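PDB 6JIA: LamCAT from Aquimarina sp., which probably hydrolyses the beta-1,3-glucan laminarin, as a laminarinase of glycoside hydrolase family 16. Local coordinates for residues G32-Q37 with G206-G211; S91-W96 with H122-A127; G115-M120 with I169-D174. All blocks are in the same frame, centred on the assembly; numbering follows the deposited sequence.

In the fold
Followed from the N terminus, the chain passes 32-37, 91-96, 115-120, 122-127 and 169-174 before returning at 206-211, where contact 1 closes the longest loop, with the other two contacts nested inside it. Contact 2 closes a 25-residue loop that takes in strand 95-103 and returns through strands 116-118 and 120-121. Contact 3 crosses it, because 115-120 lies between the two segments of contact 2 and its partner beyond them. Contacts 1 and 2 tie together loops beside the bound sugars and touch each other through Gly206 and Gly94 and through Pro210 and Asn124. Contact 3 joins strand 116-118, next to strand 95-103, to strand 168-173. The same alpha-D-glucopyranose touches all three.

Contact 1. Residues G32-Q37 with G206-G211; sequences GNNELQ and GGNWPG. With BGC (beta-D-glucopyranose), chain B; GLC (alpha-D-glucopyranose), chain C; BGC (beta-D-glucopyranose), chain D.
Asn34 and Asn208 meet with their amide planes nearly perpendicular, 78° apart. ND2 of Asn34 gives its hydrogen to OD1 of Asn208 at 3.0 Å, nearly straight and directed at a lone pair of that oxygen, while the acceptor lies close to the donor's own amide plane. Asn208 CG stands anti to its carbonyl carbon (chi1 -68°), which folds the amide back beside the backbone N, and that N donates to Asn33 O at 2.9 Å. The other end of the Asn208 amide, ND2, holds a water that also donates to Gly32 O. The same carbonyl accepts a bond of 2.7 Å from O2 of the chain D beta-D-glucopyranose, so the contact lies at the wall of the glucan-binding cleft of this family 16 hydrolase. Gly207 lets the two backbones come close, since a CB there would be tight against Asn33 O; one on Gly206 would run into the Leu36 side chain at CD1. Glu35 lays CG against Gly206 O at 3.6 Å, and this buried carbonyl has no polar partner in the model. Beyond CG the Glu35 chain extends, and its OE1 receives NE2 of Gln37 at 2.8 Å through the anti lone pair.

Contact 2. Residues S91-W96 with H122-A127; sequences SFMGSW and HVNTEA. With GLC (alpha-D-glucopyranose), chain C.
Asn124 carries most of the polar contact between 91-96 and 122-127. Its OD1 accepts Gly94 N at 2.8 Å, the donor in the carbonyl plane, and its own N donates to Ser95 O at 3.0 Å. With CG anti to the carbonyl carbon (chi1 -62°), the amide reaches across to the type II turn Phe92-Ser95, and its ND2 binds Pro210 O. A weak bond from Phe92 N to Asn124 O adds to these, and Trp96 CA directs its hydrogen at His122 O. One water links the halves, donating to Ser95 OG and lying 2.7 Å from His122 ND1, in the plane of the imidazole.

Among van der Waals contacts, Val123 CG1 sits over one face of the Trp96 five-membered ring in a CH-pi contact, 4.1 Å from its centroid, and the Met93 methyl CE packs against the amide of Asn124, 3.8 Å from CG. Replacing Trp96 with an alanine would probably leave Val123 CG1 without its aromatic cover and Glu121 OE2 without the hydrogen bond it receives from the indole NE1. Polar bonds at the turn thus hold the two loops together, while the indole extends from them to the bound glucose, its NE1 3.4 Å from O6.

Contact 3. Residues G115-M120 with I169-D174; sequences GAIDIM and IKWFVD. With GLC (alpha-D-glucopyranose), chain C.
The interior of the family 16 beta-sandwich, a jelly-roll of the concanavalin type, is met here at the strand that in relatives carries the catalytic residues, where Ile117 and the carbonyl of Asp118 face Trp171 and Ile169 of strand 168-173. Axes of the short strands 116-118 and 169-173 run 9.9 Å apart at an angle of 25°, as for layers stacked face to face rather than strands paired within a sheet. The sequence around Asp118 corresponds to the bulged form of the family signature, Glu-x-Asp-x-x-Glu; Ala116 probably stands where relatives carry the catalytic nucleophile, and Glu121 at the last position.

The polar tie is made by the edge of the indole. Trp171 NE1 donates to Asp118 O at 2.9 Å, with the acceptor near the ring plane and the donor tilted 33° from the carbonyl plane. CG of Trp171, anti to its carbonyl carbon (chi1 -72°), sends the ring toward the other layer, and Ile119 O also borders its edge, 3.7 Å from CD1. Nearby, a single water donates to Ile119 O and Phe172 O, linking the two backbones where Ile119 and Met120 both face Phe99 in a classic beta bulge.

Apolar tips complete the packing. Ile117 CD1 and Ile169 CD1 meet tip to tip at 4.2 Å, Ile117 CG2 touches Trp171 CZ2 at 4.0 Å, and Ile169 CG2 lies over one indole face toward its rim.

Asp118 therefore works in two directions: its backbone carbonyl satisfies a buried N-H of the core, while its OD1 accepts a bond of 2.8 Å from O1 of the alpha-D-glucopyranose. One direct hydrogen bond and one water bridge join layers that otherwise meet through aliphatic and aromatic carbon, while the carboxylate of the same residue turns to the sugar.

Contact 1. Residues G32-Q37 with G206-G211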
loop_
_atom_site.group_PDB
_atom_site.type_symbol
_atom_site.label_atom_id
_atom_site.label_comp_id
_atom_site.label_asym_id
_atom_site.label_seq_id
_atom_site.Cartn_x
_atom_site.Cartn_y
_atom_site.Cartn_z
ATOM N N GLY A 32 -6.558 -11.405 -6.145
ATOM C CA GLY A 32 -6.358 -12.472 -5.154
ATOM C C GLY A 32 -7.197 -12.338 -3.886
ATOM O O GLY A 32 -7.048 -13.197 -3.027
ATOM N N ASN A 33 -8.085 -11.364 -3.791
ATOM C CA ASN A 33 -8.857 -11.047 -2.556
ATOM C C ASN A 33 -10.342 -10.863 -2.874
ATOM O O ASN A 33 -11.063 -10.350 -2.017
ATOM C CB ASN A 33 -8.331 -9.779 -1.874
ATOM C CG ASN A 33 -6.838 -9.803 -1.602
ATOM O OD1 ASN A 33 -6.109 -8.828 -1.889
ATOM N ND2 ASN A 33 -6.376 -10.885 -1.013
ATOM N N ASN A 34 -10.783 -11.273 -4.045
ATOM C CA ASN A 34 -12.205 -11.117 -4.487
ATOM C C ASN A 34 -12.612 -9.641 -4.470
ATOM O O ASN A 34 -13.814 -9.345 -4.343
ATOM C CB ASN A 34 -13.134 -11.999 -3.650
ATOM C CG ASN A 34 -12.855 -13.473 -3.825
ATOM O OD1 ASN A 34 -12.721 -13.935 -4.958
ATOM N ND2 ASN A 34 -12.771 -14.204 -2.721
ATOM N N GLU A 35 -11.683 -8.723 -4.740
ATOM C CA GLU A 35 -12.001 -7.263 -4.795
ATOM C C GLU A 35 -12.931 -6.995 -5.964
ATOM O O GLU A 35 -12.934 -7.783 -6.929
ATOM C CB GLU A 35 -10.741 -6.434 -4.957
ATOM C CG GLU A 35 -9.750 -6.724 -3.863
ATOM C CD GLU A 35 -8.347 -6.259 -4.115
ATOM O OE1 GLU A 35 -8.126 -5.548 -5.144
ATOM O OE2 GLU A 35 -7.469 -6.661 -3.297
ATOM N N LEU A 36 -13.674 -5.912 -5.892
ATOM C CA LEU A 36 -14.777 -5.659 -6.864
ATOM C C LEU A 36 -14.374 -4.654 -7.945
ATOM O O LEU A 36 -15.189 -4.462 -8.892
ATOM C CB LEU A 36 -15.998 -5.145 -6.097
ATOM C CG LEU A 36 -16.538 -6.090 -5.025
ATOM C CD1 LEU A 36 -17.735 -5.455 -4.323
ATOM C CD2 LEU A 36 -16.927 -7.433 -5.635
ATOM N N GLN A 37 -13.227 -3.985 -7.808
ATOM C CA GLN A 37 -12.891 -2.835 -8.690
ATOM C C GLN A 37 -12.061 -3.257 -9.919
ATOM O O GLN A 37 -11.268 -4.222 -9.878
ATOM C CB GLN A 37 -12.174 -1.708 -7.947
ATOM C CG GLN A 37 -10.704 -1.980 -7.685
ATOM C CD GLN A 37 -10.452 -3.166 -6.793
ATOM O OE1 GLN A 37 -11.177 -3.384 -5.821
ATOM N NE2 GLN A 37 -9.333 -3.860 -7.039
ATOM N N GLY A 206 -14.191 -3.425 -1.741
ATOM C CA GLY A 206 -14.571 -4.781 -1.309
ATOM C C GLY A 206 -13.422 -5.755 -1.320
ATOM O O GLY A 206 -12.302 -5.372 -1.677
ATOM N N GLY A 207 -13.711 -7.009 -0.953
ATOM C CA GLY A 207 -12.687 -8.055 -0.807
ATOM C C GLY A 207 -12.805 -8.792 0.501
ATOM O O GLY A 207 -13.616 -8.405 1.312
ATOM N N ASN A 208 -11.995 -9.841 0.681
ATOM C CA ASN A 208 -12.182 -10.815 1.784
ATOM C C ASN A 208 -12.123 -10.060 3.128
ATOM O O ASN A 208 -13.006 -10.261 3.977
ATOM C CB ASN A 208 -11.168 -11.937 1.664
ATOM C CG ASN A 208 -11.418 -12.808 0.448
ATOM O OD1 ASN A 208 -12.558 -12.972 -0.012
ATOM N ND2 ASN A 208 -10.330 -13.284 -0.128
ATOM N N TRP A 209 -11.199 -9.121 3.272
ATOM C CA TRP A 209 -10.999 -8.393 4.543
ATOM C C TRP A 209 -12.060 -7.325 4.779
ATOM O O TRP A 209 -12.770 -7.410 5.789
ATOM C CB TRP A 209 -9.558 -7.921 4.658
ATOM C CG TRP A 209 -9.278 -7.187 5.919
ATOM C CD1 TRP A 209 -9.961 -7.234 7.093
ATOM C CD2 TRP A 209 -8.220 -6.239 6.099
ATOM N NE1 TRP A 209 -9.402 -6.382 7.990
ATOM C CE2 TRP A 209 -8.331 -5.754 7.414
ATOM C CE3 TRP A 209 -7.198 -5.771 5.278
ATOM C CZ2 TRP A 209 -7.452 -4.800 7.926
ATOM C CZ3 TRP A 209 -6.337 -4.822 5.771
ATOM C CH2 TRP A 209 -6.463 -4.352 7.082
ATOM N N PRO A 210 -12.256 -6.302 3.922
ATOM C CA PRO A 210 -13.272 -5.292 4.225
ATOM C C PRO A 210 -14.704 -5.831 4.116
ATOM O O PRO A 210 -15.640 -5.254 4.712
ATOM C CB PRO A 210 -13.025 -4.217 3.156
ATOM C CG PRO A 210 -12.361 -4.948 1.999
ATOM C CD PRO A 210 -11.537 -6.032 2.658
ATOM N N GLY A 211 -14.872 -6.899 3.335
ATOM C CA GLY A 211 -16.210 -7.445 3.063
ATOM C C GLY A 211 -16.846 -6.877 1.813
ATOM O O GLY A 211 -16.184 -6.150 1.034
HETATM C C2 BGC B . -3.436 -11.234 -2.346
HETATM C C3 BGC B . -2.585 -12.250 -3.071
HETATM C C4 BGC B . -1.763 -11.555 -4.157
HETATM C C5 BGC B . -0.881 -10.414 -3.539
HETATM C C6 BGC B . -0.171 -9.531 -4.651
HETATM C C1 BGC B . -2.491 -10.125 -1.780
HETATM O O2 BGC B . -4.020 -11.810 -1.214
HETATM O O3 BGC B . -3.531 -13.157 -3.616
HETATM O O4 BGC B . -0.877 -12.431 -4.886
HETATM O O5 BGC B . -1.804 -9.483 -2.852
HETATM O O6 BGC B . -1.197 -8.902 -5.495
HETATM C C1 GLC C . -1.425 -7.150 1.528
HETATM C C2 GLC C . -2.221 -8.265 0.868
HETATM C C3 GLC C . -2.454 -8.017 -0.586
HETATM C C4 GLC C . -3.140 -6.699 -0.772
HETATM C C5 GLC C . -2.201 -5.577 -0.190
HETATM C C6 GLC C . -2.837 -4.171 -0.242
HETATM O O1 GLC C . -0.048 -7.171 1.143
HETATM O O2 GLC C . -1.610 -9.471 1.195
HETATM O O3 GLC C . -3.270 -9.080 -1.106
HETATM O O4 GLC C . -3.490 -6.489 -2.127
HETATM O O5 GLC C . -2.078 -5.903 1.232
HETATM O O6 GLC C . -4.107 -4.121 0.424
HETATM C C2 BGC D . -4.319 -15.372 -3.688
HETATM C C3 BGC D . -3.887 -16.825 -3.602
HETATM C C4 BGC D . -2.830 -17.167 -4.640
HETATM C C5 BGC D . -1.657 -16.145 -4.417
HETATM C C6 BGC D . -0.382 -16.298 -5.307
HETATM C C1 BGC D . -3.053 -14.523 -3.506
HETATM O O2 BGC D . -5.142 -15.105 -2.647
HETATM O O3 BGC D . -5.068 -17.651 -3.884
HETATM O O4 BGC D . -2.478 -18.490 -4.416
HETATM O O5 BGC D . -2.146 -14.808 -4.609
HETATM O O6 BGC D . -0.928 -16.348 -6.632
HETATM O O HOH W 1 -9.384 -15.082 -2.142
#

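Contact 2. Residues S91-W96 with H122-A127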
loop_
_atom_site.group_PDB
_atom_site.type_symbol
_atom_site.label_atom_id
_atom_site.label_comp_id
_atom_site.label_asym_id
_atom_site.label_seq_id
_atom_site.Cartn_x
_atom_site.Cartn_y
_atom_site.Cartn_z
ATOM N N SER A 91 -13.276 7.088 4.249
ATOM C CA SER A 91 -13.716 6.156 5.301
ATOM C C SER A 91 -15.184 5.842 5.001
ATOM O O SER A 91 -16.011 6.739 5.153
ATOM C CB SER A 91 -13.551 6.778 6.666
ATOM O OG SER A 91 -14.038 5.917 7.684
ATOM N N PHE A 92 -15.449 4.647 4.473
ATOM C CA PHE A 92 -16.802 4.205 4.061
ATOM C C PHE A 92 -16.776 2.698 3.899
ATOM O O PHE A 92 -15.687 2.079 3.709
ATOM C CB PHE A 92 -17.255 4.928 2.796
ATOM C CG PHE A 92 -16.547 4.518 1.539
ATOM C CD1 PHE A 92 -16.925 3.391 0.834
ATOM C CD2 PHE A 92 -15.492 5.263 1.060
ATOM C CE1 PHE A 92 -16.271 3.034 -0.326
ATOM C CE2 PHE A 92 -14.838 4.911 -0.106
ATOM C CZ PHE A 92 -15.242 3.808 -0.807
ATOM N N MET A 93 -17.952 2.101 4.030
ATOM C CA MET A 93 -18.108 0.635 4.050
ATOM C C MET A 93 -17.746 0.107 2.659
ATOM O O MET A 93 -18.255 0.622 1.644
ATOM C CB MET A 93 -19.542 0.222 4.424
ATOM C CG MET A 93 -19.943 0.554 5.857
ATOM S SD MET A 93 -18.793 -0.058 7.129
ATOM C CE MET A 93 -18.808 -1.804 6.739
ATOM N N GLY A 94 -16.776 -0.810 2.628
ATOM C CA GLY A 94 -16.267 -1.394 1.384
ATOM C C GLY A 94 -14.870 -0.902 1.019
ATOM O O GLY A 94 -14.288 -1.495 0.123
ATOM N N SER A 95 -14.386 0.193 1.606
ATOM C CA SER A 95 -13.174 0.893 1.130
ATOM C C SER A 95 -11.975 0.102 1.617
ATOM O O SER A 95 -12.045 -0.401 2.745
ATOM C CB SER A 95 -13.112 2.321 1.597
ATOM O OG SER A 95 -13.131 2.422 3.014
ATOM N N TRP A 96 -10.886 0.110 0.859
ATOM C CA TRP A 96 -9.651 -0.611 1.281
ATOM C C TRP A 96 -8.432 0.023 0.621
ATOM O O TRP A 96 -7.896 -0.475 -0.362
ATOM C CB TRP A 96 -9.833 -2.097 1.000
ATOM C CG TRP A 96 -8.669 -2.943 1.418
ATOM C CD1 TRP A 96 -7.653 -2.629 2.276
ATOM C CD2 TRP A 96 -8.440 -4.282 0.994
ATOM N NE1 TRP A 96 -6.794 -3.680 2.399
ATOM C CE2 TRP A 96 -7.247 -4.709 1.619
ATOM C CE3 TRP A 96 -9.139 -5.160 0.168
ATOM C CZ2 TRP A 96 -6.750 -5.996 1.432
ATOM C CZ3 TRP A 96 -8.634 -6.422 -0.019
ATOM C CH2 TRP A 96 -7.442 -6.825 0.592
ATOM N N HIS A 122 -6.172 0.439 5.562
ATOM C CA HIS A 122 -7.393 0.800 6.302
ATOM C C HIS A 122 -8.552 0.127 5.591
ATOM O O HIS A 122 -8.474 0.019 4.344
ATOM C CB HIS A 122 -7.547 2.322 6.334
ATOM C CG HIS A 122 -8.791 2.782 7.008
ATOM N ND1 HIS A 122 -9.940 3.071 6.309
ATOM C CD2 HIS A 122 -9.084 2.964 8.306
ATOM C CE1 HIS A 122 -10.900 3.426 7.160
ATOM N NE2 HIS A 122 -10.405 3.369 8.393
ATOM N N VAL A 123 -9.554 -0.279 6.375
ATOM C CA VAL A 123 -10.813 -0.838 5.828
ATOM C C VAL A 123 -12.010 -0.111 6.410
ATOM O O VAL A 123 -11.992 0.270 7.628
ATOM C CB VAL A 123 -10.879 -2.357 6.035
ATOM C CG1 VAL A 123 -9.827 -3.033 5.178
ATOM C CG2 VAL A 123 -10.732 -2.758 7.494
ATOM N N ASN A 124 -13.041 0.001 5.580
ATOM C CA ASN A 124 -14.395 0.351 6.049
ATOM C C ASN A 124 -14.328 1.689 6.779
ATOM O O ASN A 124 -13.769 2.670 6.186
ATOM C CB ASN A 124 -14.980 -0.820 6.839
ATOM C CG ASN A 124 -15.128 -2.062 5.986
ATOM O OD1 ASN A 124 -15.467 -1.962 4.809
ATOM N ND2 ASN A 124 -14.827 -3.214 6.561
ATOM N N THR A 125 -14.936 1.797 7.959
ATOM C CA THR A 125 -14.927 3.057 8.739
ATOM C C THR A 125 -14.109 2.863 10.016
ATOM O O THR A 125 -14.341 3.579 10.970
ATOM C CB THR A 125 -16.359 3.522 9.012
ATOM O OG1 THR A 125 -16.987 2.475 9.742
ATOM C CG2 THR A 125 -17.104 3.804 7.727
ATOM N N GLU A 126 -13.141 1.952 10.037
ATOM C CA GLU A 126 -12.365 1.720 11.279
ATOM C C GLU A 126 -11.665 3.013 11.736
ATOM O O GLU A 126 -11.177 3.748 10.917
ATOM C CB GLU A 126 -11.365 0.579 11.101
ATOM C CG GLU A 126 -12.053 -0.755 10.978
ATOM C CD GLU A 126 -11.119 -1.930 10.953
ATOM O OE1 GLU A 126 -9.878 -1.716 11.087
ATOM O OE2 GLU A 126 -11.633 -3.062 10.801
ATOM N N ALA A 127 -11.568 3.200 13.046
ATOM C CA ALA A 127 -10.858 4.332 13.696
ATOM C C ALA A 127 -9.414 3.915 13.990
ATOM O O ALA A 127 -8.943 4.216 15.081
ATOM C CB ALA A 127 -11.568 4.737 14.957
HETATM C C1 GLC C . -1.425 -7.150 1.528
HETATM C C2 GLC C . -2.221 -8.265 0.868
HETATM C C3 GLC C . -2.454 -8.017 -0.586
HETATM C C4 GLC C . -3.140 -6.699 -0.772
HETATM C C5 GLC C . -2.201 -5.577 -0.190
HETATM C C6 GLC C . -2.837 -4.171 -0.242
HETATM O O1 GLC C . -0.048 -7.171 1.143
HETATM O O2 GLC C . -1.610 -9.471 1.195
HETATM O O3 GLC C . -3.270 -9.080 -1.106
HETATM O O4 GLC C . -3.490 -6.489 -2.127
HETATM O O5 GLC C . -2.078 -5.903 1.232
HETATM O O6 GLC C . -4.107 -4.121 0.424
HETATM O O HOH W 2 -10.772 3.599 3.816
#

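Contact 3. Residues G115-M120 with I169-D174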
loop_
_atom_site.group_PDB
_atom_site.type_symbol
_atom_site.label_atom_id
_atom_site.label_comp_id
_atom_site.label_asym_id
_atom_site.label_seq_id
_atom_site.Cartn_x
_atom_site.Cartn_y
_atom_site.Cartn_z
ATOM N N GLY A 115 7.502 -11.695 -0.349
ATOM C CA GLY A 115 7.260 -10.805 0.789
ATOM C C GLY A 115 6.420 -9.580 0.416
ATOM O O GLY A 115 6.496 -9.060 -0.726
ATOM N N ALA A 116 5.710 -9.066 1.407
ATOM C CA ALA A 116 4.992 -7.783 1.332
ATOM C C ALA A 116 5.146 -7.044 2.651
ATOM O O ALA A 116 5.065 -7.681 3.719
ATOM C CB ALA A 116 3.545 -8.050 0.998
ATOM N N ILE A 117 5.385 -5.741 2.572
ATOM C CA ILE A 117 5.364 -4.817 3.729
ATOM C C ILE A 117 4.219 -3.848 3.489
ATOM O O ILE A 117 4.379 -2.999 2.595
ATOM C CB ILE A 117 6.674 -4.034 3.886
ATOM C CG1 ILE A 117 7.914 -4.931 3.756
ATOM C CG2 ILE A 117 6.637 -3.290 5.221
ATOM C CD1 ILE A 117 9.208 -4.114 3.680
ATOM N N ASP A 118 3.111 -4.009 4.210
ATOM C CA ASP A 118 2.023 -3.015 4.186
ATOM C C ASP A 118 2.369 -1.886 5.157
ATOM O O ASP A 118 2.403 -2.114 6.368
ATOM C CB ASP A 118 0.669 -3.624 4.535
ATOM C CG ASP A 118 0.161 -4.537 3.426
ATOM O OD1 ASP A 118 0.541 -5.690 3.463
ATOM O OD2 ASP A 118 -0.634 -4.046 2.525
ATOM N N ILE A 119 2.651 -0.709 4.631
ATOM C CA ILE A 119 3.000 0.463 5.466
ATOM C C ILE A 119 1.739 1.081 6.059
ATOM O O ILE A 119 1.756 1.519 7.242
ATOM C CB ILE A 119 3.825 1.461 4.650
ATOM C CG1 ILE A 119 5.105 0.815 4.097
ATOM C CG2 ILE A 119 4.098 2.668 5.541
ATOM C CD1 ILE A 119 5.790 1.612 3.015
ATOM N N MET A 120 0.664 1.074 5.294
ATOM C CA MET A 120 -0.656 1.552 5.758
ATOM C C MET A 120 -1.687 0.730 5.018
ATOM O O MET A 120 -1.611 0.679 3.766
ATOM C CB MET A 120 -0.926 3.033 5.447
ATOM C CG MET A 120 -2.187 3.580 6.003
ATOM S SD MET A 120 -3.690 3.157 5.071
ATOM C CE MET A 120 -3.331 3.806 3.451
ATOM N N ILE A 169 11.941 -4.125 10.997
ATOM C CA ILE A 169 11.025 -3.123 10.396
ATOM C C ILE A 169 10.202 -2.502 11.532
ATOM O O ILE A 169 9.617 -3.265 12.325
ATOM C CB ILE A 169 10.138 -3.775 9.334
ATOM C CG1 ILE A 169 10.962 -4.505 8.266
ATOM C CG2 ILE A 169 9.216 -2.714 8.732
ATOM C CD1 ILE A 169 10.199 -5.526 7.470
ATOM N N LYS A 170 10.152 -1.174 11.596
ATOM C CA LYS A 170 9.312 -0.402 12.535
ATOM C C LYS A 170 8.265 0.386 11.757
ATOM O O LYS A 170 8.627 0.961 10.711
ATOM C CB LYS A 170 10.185 0.555 13.326
ATOM C CG LYS A 170 11.205 -0.157 14.206
ATOM C CD LYS A 170 12.098 0.793 14.870
ATOM C CE LYS A 170 13.162 0.138 15.695
ATOM N NZ LYS A 170 13.685 1.138 16.660
ATOM N N TRP A 171 7.034 0.415 12.261
ATOM C CA TRP A 171 5.935 1.209 11.661
ATOM C C TRP A 171 5.579 2.408 12.533
ATOM O O TRP A 171 5.506 2.278 13.789
ATOM C CB TRP A 171 4.697 0.357 11.491
ATOM C CG TRP A 171 4.758 -0.680 10.419
ATOM C CD1 TRP A 171 4.070 -0.630 9.250
ATOM C CD2 TRP A 171 5.356 -1.981 10.496
ATOM N NE1 TRP A 171 4.243 -1.798 8.557
ATOM C CE2 TRP A 171 5.060 -2.632 9.282
ATOM C CE3 TRP A 171 6.159 -2.651 11.436
ATOM C CZ2 TRP A 171 5.508 -3.914 8.995
ATOM C CZ3 TRP A 171 6.623 -3.916 11.134
ATOM C CH2 TRP A 171 6.269 -4.555 9.945
ATOM N N PHE A 172 5.285 3.524 11.889
ATOM C CA PHE A 172 4.930 4.783 12.575
ATOM C C PHE A 172 3.754 5.431 11.845
ATOM O O PHE A 172 3.666 5.331 10.591
ATOM C CB PHE A 172 6.096 5.760 12.609
ATOM C CG PHE A 172 7.421 5.228 13.084
ATOM C CD1 PHE A 172 8.237 4.511 12.240
ATOM C CD2 PHE A 172 7.874 5.507 14.365
ATOM C CE1 PHE A 172 9.493 4.084 12.657
ATOM C CE2 PHE A 172 9.132 5.096 14.767
ATOM C CZ PHE A 172 9.939 4.398 13.912
ATOM N N VAL A 173 2.882 6.066 12.617
ATOM C CA VAL A 173 1.954 7.106 12.101
ATOM C C VAL A 173 2.212 8.421 12.851
ATOM O O VAL A 173 2.213 8.416 14.106
ATOM C CB VAL A 173 0.492 6.672 12.222
ATOM C CG1 VAL A 173 -0.408 7.749 11.647
ATOM C CG2 VAL A 173 0.227 5.325 11.586
ATOM N N ASP A 174 2.518 9.487 12.118
ATOM C CA ASP A 174 2.839 10.808 12.706
ATOM C C ASP A 174 4.012 10.673 13.686
ATOM O O ASP A 174 3.969 11.310 14.746
ATOM C CB ASP A 174 1.595 11.395 13.365
ATOM C CG ASP A 174 0.470 11.570 12.344
ATOM O OD1 ASP A 174 0.774 11.766 11.126
ATOM O OD2 ASP A 174 -0.689 11.527 12.755
HETATM C C1 GLC C . -1.425 -7.150 1.528
HETATM C C2 GLC C . -2.221 -8.265 0.868
HETATM C C3 GLC C . -2.454 -8.017 -0.586
HETATM C C4 GLC C . -3.140 -6.699 -0.772
HETATM C C5 GLC C . -2.201 -5.577 -0.190
HETATM C C6 GLC C . -2.837 -4.171 -0.242
HETATM O O1 GLC C . -0.048 -7.171 1.143
HETATM O O2 GLC C . -1.610 -9.471 1.195
HETATM O O3 GLC C . -3.270 -9.080 -1.106
HETATM O O4 GLC C . -3.490 -6.489 -2.127
HETATM O O5 GLC C . -2.078 -5.903 1.232
HETATM O O6 GLC C . -4.107 -4.121 0.424
HETATM O O HOH W 3 2.231 3.087 9.291
#